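PDB 5XK2: diacylglycerol lipase from Aspergillus oryzae, which probably hydrolyses mono- and diacylglycerols as a fungal lipase of the class 3 family, captured here in a closed conformation. Local coordinates for residues L118-A123 with G155-S160; V126-I131 with A163-T168. All coordinates share one frame; numbering follows the deposited sequence.

In the fold
Both contacts join the same two helices, 118-138 and 154-168, which are linked along the chain through strand 146-152 of the mixed central sheet. The segments alternate in sequence: 118-123, then 126-131, then 155-160, then 163-168. Contact 1 lies deeper, its centre about 9 Å from the centre of the chain, against about 14 Å for contact 2; the two contact centres are about 11 Å apart. W121, on segment 118-123, packs against contact 2, its CH2 3.7 Å from D165 OD2. The helix pair thus passes from close apolar packing just after the probable nucleophile elbow to a polar link farther out, within the alpha/beta-hydrolase fold of a class 3 lipase.

Contact 1 of 2, residues L118-A123 with G155-S160; sequences LGFWTA and GAAIAS
F120 and I158 mark the closest backbone approach, their CA atoms 5.2 Å apart, where the short helical segments 118-123 and 155-160 cross at -71° with axes 8.7 Å apart. No hydrogen bond spans this buried interface; three apolar side-chain pairs make it. The methyl of A157 sits over the centre of the F120 ring, CB 3.4 Å from the ring centroid and only 3° off the normal, a CH-pi contact in which all six ring carbons lie at nearly equal distance from the methyl. F120 can present this face because its CG stands anti to the carbonyl carbon (chi1 -63°), with CB already directed at helix 154-168. Around the same ring, I158 approaches obliquely, CG1 lying 4.0 Å from F120 CD1, and the two side chains run roughly perpendicular to each other. The end of the isoleucine then carries on to the next helical turn, where its CD1 meets A123 CB at 3.6 Å. T71 of strand 71-78 touches both A123 and I158, while L154, L161 and W97 add to the surroundings of the F120 ring. Within its own helix, S160 OG turns back to A156 O at 2.9 Å, a carbonyl that also takes the backbone N of S160 from its other face. G155 is the last glycine of a GxSxG sequence, consistent with the nucleophile elbow of an alpha/beta-hydrolase, and the crossing packs helix 118-138 against the helix that follows this elbow.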
loop_
_atom_site.group_PDB
_atom_site.type_symbol
_atom_site.label_atom_id
_atom_site.label_comp_id
_atom_site.label_asym_id
_atom_site.label_seq_id
_atom_site.Cartn_x
_atom_site.Cartn_y
_atom_site.Cartn_z
ATOM N N LEU A 118 -11.150 14.034 8.438
ATOM C CA LEU A 118 -12.510 13.495 8.402
ATOM C C LEU A 118 -12.555 11.975 8.531
ATOM O O LEU A 118 -13.371 11.428 9.281
ATOM C CB LEU A 118 -13.211 13.910 7.105
ATOM C CG LEU A 118 -14.585 13.257 6.886
ATOM C CD1 LEU A 118 -15.587 13.711 7.921
ATOM C CD2 LEU A 118 -15.077 13.555 5.481
ATOM N N GLY A 119 -11.673 11.296 7.808
ATOM C CA GLY A 119 -11.686 9.840 7.814
ATOM C C GLY A 119 -11.455 9.273 9.204
ATOM O O GLY A 119 -12.178 8.373 9.662
ATOM N N PHE A 120 -10.428 9.773 9.879
ATOM C CA PHE A 120 -10.078 9.253 11.201
ATOM C C PHE A 120 -11.129 9.644 12.235
ATOM O O PHE A 120 -11.457 8.854 13.139
ATOM C CB PHE A 120 -8.704 9.767 11.644
ATOM C CG PHE A 120 -7.571 9.326 10.770
ATOM C CD1 PHE A 120 -7.426 7.988 10.405
ATOM C CD2 PHE A 120 -6.636 10.243 10.324
ATOM C CE1 PHE A 120 -6.359 7.594 9.591
ATOM C CE2 PHE A 120 -5.578 9.861 9.522
ATOM C CZ PHE A 120 -5.444 8.532 9.146
ATOM N N TRP A 121 -11.668 10.856 12.109
ATOM C CA TRP A 121 -12.692 11.291 13.057
ATOM C C TRP A 121 -13.943 10.430 12.875
ATOM O O TRP A 121 -14.566 10.020 13.846
ATOM C CB TRP A 121 -13.034 12.777 12.878
ATOM C CG TRP A 121 -14.087 13.244 13.876
ATOM C CD1 TRP A 121 -15.378 13.604 13.605
ATOM C CD2 TRP A 121 -13.926 13.372 15.293
ATOM N NE1 TRP A 121 -16.023 13.967 14.775
ATOM C CE2 TRP A 121 -15.151 13.831 15.820
ATOM C CE3 TRP A 121 -12.853 13.161 16.168
ATOM C CZ2 TRP A 121 -15.333 14.063 17.184
ATOM C CZ3 TRP A 121 -13.035 13.394 17.520
ATOM C CH2 TRP A 121 -14.266 13.844 18.018
ATOM N N THR A 122 -14.290 10.159 11.622
ATOM C CA THR A 122 -15.433 9.284 11.315
ATOM C C THR A 122 -15.250 7.884 11.916
ATOM O O THR A 122 -16.185 7.333 12.519
ATOM C CB THR A 122 -15.652 9.184 9.795
ATOM O OG1 THR A 122 -15.971 10.488 9.284
ATOM C CG2 THR A 122 -16.801 8.215 9.479
ATOM N N ALA A 123 -14.044 7.340 11.788
ATOM C CA ALA A 123 -13.745 6.018 12.330
ATOM C C ALA A 123 -13.998 5.974 13.839
ATOM O O ALA A 123 -14.601 5.031 14.349
ATOM C CB ALA A 123 -12.309 5.627 12.014
ATOM N N GLY A 155 -4.319 3.216 12.824
ATOM C CA GLY A 155 -4.934 3.029 14.130
ATOM C C GLY A 155 -4.442 4.028 15.167
ATOM O O GLY A 155 -5.197 4.414 16.050
ATOM N N ALA A 156 -3.177 4.426 15.076
ATOM C CA ALA A 156 -2.624 5.443 15.980
ATOM C C ALA A 156 -3.257 6.813 15.724
ATOM O O ALA A 156 -3.376 7.618 16.640
ATOM C CB ALA A 156 -1.118 5.532 15.817
ATOM N N ALA A 157 -3.636 7.076 14.480
ATOM C CA ALA A 157 -4.348 8.316 14.170
ATOM C C ALA A 157 -5.727 8.317 14.835
ATOM O O ALA A 157 -6.147 9.292 15.466
ATOM C CB ALA A 157 -4.472 8.478 12.668
ATOM N N ILE A 158 -6.436 7.208 14.702
ATOM C CA ILE A 158 -7.749 7.102 15.342
ATOM C C ILE A 158 -7.586 7.248 16.840
ATOM O O ILE A 158 -8.338 7.986 17.480
ATOM C CB ILE A 158 -8.439 5.764 14.979
ATOM C CG1 ILE A 158 -8.667 5.712 13.462
ATOM C CG2 ILE A 158 -9.763 5.615 15.742
ATOM C CD1 ILE A 158 -9.040 4.325 12.930
ATOM N N ALA A 159 -6.568 6.593 17.397
ATOM C CA ALA A 159 -6.323 6.698 18.829
ATOM C C ALA A 159 -6.094 8.139 19.260
ATOM O O ALA A 159 -6.541 8.530 20.337
ATOM C CB ALA A 159 -5.123 5.839 19.229
ATOM N N SER A 160 -5.367 8.908 18.443
ATOM C CA SER A 160 -5.065 10.311 18.768
ATOM C C SER A 160 -6.351 11.126 18.976
ATOM O O SER A 160 -6.484 11.865 19.965
ATOM C CB SER A 160 -4.223 10.958 17.655
ATOM O OG SER A 160 -2.964 10.312 17.560
#

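Contact 2 of 2, residues V126-I131 with A163-T168; sequences VVRDRI and AADLRT
R128 reaches across to D165, and the two side chains cross at about a right angle. The NH1 end of the guanidinium gives a hydrogen bond to D165 OD2, 2.8 Å long with an N-H...O angle of 158°, forming a salt bridge between the helices. The flat groups do not lie in one plane: the acceptor stays near the guanidinium plane, at its edge, while the carboxylate plane is turned 53° from it. NH1 arrives on the syn side of OD2, somewhat out of the carboxylate plane. The bridge is monodentate, not bidentate, since D165 OD1 remains 3.9 Å from R128 NH1. With chi1 and chi2 both near anti, the arginine chain carries R128 CD to 3.2 Å from D165 OD2; the bend at chi3 (68°) then turns the guanidinium so that NH1 meets the same oxygen. With the backbones well separated, R128 CA and L166 CA being 9.1 Å apart, both side chains must span the gap; each has its CG anti to the backbone N. W124, on helix 118-138, donates a hydrogen bond from NE1 to the same OD2, and its side chain touches those of I131 and L166. Within segment 163-168, T168 OG1 bonds to D165 O at 2.7 Å, on a lone pair in the carbonyl plane. D165 is buried, and R128 and W124 both donate to its OD2, while K169 NZ makes a long, weak ion pair with OD1. Such an environment would be expected to stabilise the ionised carboxylate, and the arginine adds a directional, charged tie where the two helices have already drawn apart.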
loop_
_atom_site.group_PDB
_atom_site.type_symbol
_atom_site.label_atom_id
_atom_site.label_comp_id
_atom_site.label_asym_id
_atom_site.label_seq_id
_atom_site.Cartn_x
_atom_site.Cartn_y
_atom_site.Cartn_z
ATOM N N VAL A 126 -17.817 6.132 14.779
ATOM C CA VAL A 126 -18.563 4.890 14.556
ATOM C C VAL A 126 -18.487 3.976 15.783
ATOM O O VAL A 126 -19.439 3.259 16.083
ATOM C CB VAL A 126 -18.035 4.148 13.295
ATOM C CG1 VAL A 126 -18.554 2.712 13.233
ATOM C CG2 VAL A 126 -18.443 4.898 12.033
ATOM N N VAL A 127 -17.341 3.956 16.467
ATOM C CA VAL A 127 -17.214 3.121 17.664
ATOM C C VAL A 127 -17.276 3.835 19.023
ATOM O O VAL A 127 -17.228 3.183 20.074
ATOM C CB VAL A 127 -15.911 2.290 17.597
ATOM C CG1 VAL A 127 -16.007 1.257 16.479
ATOM C CG2 VAL A 127 -14.700 3.188 17.378
ATOM N N ARG A 128 -17.396 5.162 19.026
ATOM C CA ARG A 128 -17.316 5.931 20.269
ATOM C C ARG A 128 -18.346 5.542 21.335
ATOM O O ARG A 128 -18.015 5.399 22.515
ATOM C CB ARG A 128 -17.456 7.427 19.953
ATOM C CG ARG A 128 -17.696 8.288 21.168
ATOM C CD ARG A 128 -17.570 9.785 20.836
ATOM N NE ARG A 128 -18.654 10.259 19.963
ATOM C CZ ARG A 128 -18.742 11.512 19.520
ATOM N NH1 ARG A 128 -17.811 12.405 19.861
ATOM N NH2 ARG A 128 -19.759 11.879 18.748
ATOM N N ASP A 129 -19.608 5.413 20.932
ATOM C CA ASP A 129 -20.673 5.138 21.895
ATOM C C ASP A 129 -20.476 3.798 22.618
ATOM O O ASP A 129 -20.630 3.721 23.841
ATOM C CB ASP A 129 -22.025 5.168 21.190
ATOM C CG ASP A 129 -22.390 6.559 20.701
ATOM O OD1 ASP A 129 -21.867 7.546 21.263
ATOM O OD2 ASP A 129 -23.204 6.664 19.759
ATOM N N ARG A 130 -20.126 2.769 21.856
ATOM C CA ARG A 130 -19.824 1.437 22.400
ATOM C C ARG A 130 -18.660 1.476 23.371
ATOM O O ARG A 130 -18.681 0.845 24.421
ATOM C CB ARG A 130 -19.466 0.475 21.279
ATOM C CG ARG A 130 -20.567 -0.330 20.717
ATOM C CD ARG A 130 -19.991 -1.021 19.502
ATOM N NE ARG A 130 -19.858 -0.099 18.383
ATOM C CZ ARG A 130 -19.507 -0.476 17.164
ATOM N NH1 ARG A 130 -19.215 -1.750 16.931
ATOM N NH2 ARG A 130 -19.457 0.409 16.181
ATOM N N ILE A 131 -17.626 2.229 23.003
ATOM C CA ILE A 131 -16.428 2.295 23.835
ATOM C C ILE A 131 -16.696 3.038 25.149
ATOM O O ILE A 131 -16.297 2.593 26.222
ATOM C CB ILE A 131 -15.264 2.938 23.046
ATOM C CG1 ILE A 131 -14.791 1.951 21.965
ATOM C CG2 ILE A 131 -14.126 3.318 23.989
ATOM C CD1 ILE A 131 -13.810 2.535 20.952
ATOM N N ALA A 163 -8.437 9.762 22.070
ATOM C CA ALA A 163 -7.908 10.257 23.334
ATOM C C ALA A 163 -8.326 11.716 23.567
ATOM O O ALA A 163 -8.727 12.079 24.667
ATOM C CB ALA A 163 -6.360 10.134 23.367
ATOM N N ALA A 164 -8.204 12.533 22.530
ATOM C CA ALA A 164 -8.553 13.955 22.618
ATOM C C ALA A 164 -10.000 14.113 23.085
ATOM O O ALA A 164 -10.305 14.867 24.013
ATOM C CB ALA A 164 -8.360 14.630 21.283
ATOM N N ASP A 165 -10.883 13.372 22.431
ATOM C CA ASP A 165 -12.323 13.449 22.718
ATOM C C ASP A 165 -12.624 12.918 24.120
ATOM O O ASP A 165 -13.318 13.577 24.916
ATOM C CB ASP A 165 -13.083 12.670 21.634
ATOM C CG ASP A 165 -14.587 12.900 21.660
ATOM O OD1 ASP A 165 -15.053 13.918 22.211
ATOM O OD2 ASP A 165 -15.304 12.051 21.091
ATOM N N LEU A 166 -12.108 11.728 24.436
ATOM C CA LEU A 166 -12.327 11.151 25.747
ATOM C C LEU A 166 -11.907 12.088 26.874
ATOM O O LEU A 166 -12.599 12.199 27.882
ATOM C CB LEU A 166 -11.596 9.802 25.865
ATOM C CG LEU A 166 -12.254 8.698 25.039
ATOM C CD1 LEU A 166 -11.362 7.443 25.047
ATOM C CD2 LEU A 166 -13.651 8.327 25.583
ATOM N N ARG A 167 -10.783 12.786 26.709
ATOM C CA ARG A 167 -10.337 13.703 27.740
ATOM C C ARG A 167 -11.317 14.846 27.957
ATOM O O ARG A 167 -11.493 15.275 29.091
ATOM C CB ARG A 167 -8.959 14.282 27.392
ATOM C CG ARG A 167 -7.838 13.255 27.501
ATOM C CD ARG A 167 -6.673 13.764 26.646
ATOM N NE ARG A 167 -5.581 12.798 26.627
ATOM C CZ ARG A 167 -4.539 12.899 25.813
ATOM N NH1 ARG A 167 -4.496 13.877 24.914
ATOM N NH2 ARG A 167 -3.568 11.998 25.873
ATOM N N THR A 168 -11.957 15.317 26.892
ATOM C CA THR A 168 -12.940 16.401 27.057
ATOM C C THR A 168 -14.174 15.892 27.803
ATOM O O THR A 168 -14.995 16.673 28.272
ATOM C CB THR A 168 -13.381 17.028 25.714
ATOM O OG1 THR A 168 -14.176 16.115 24.933
ATOM C CG2 THR A 168 -12.172 17.490 24.899
#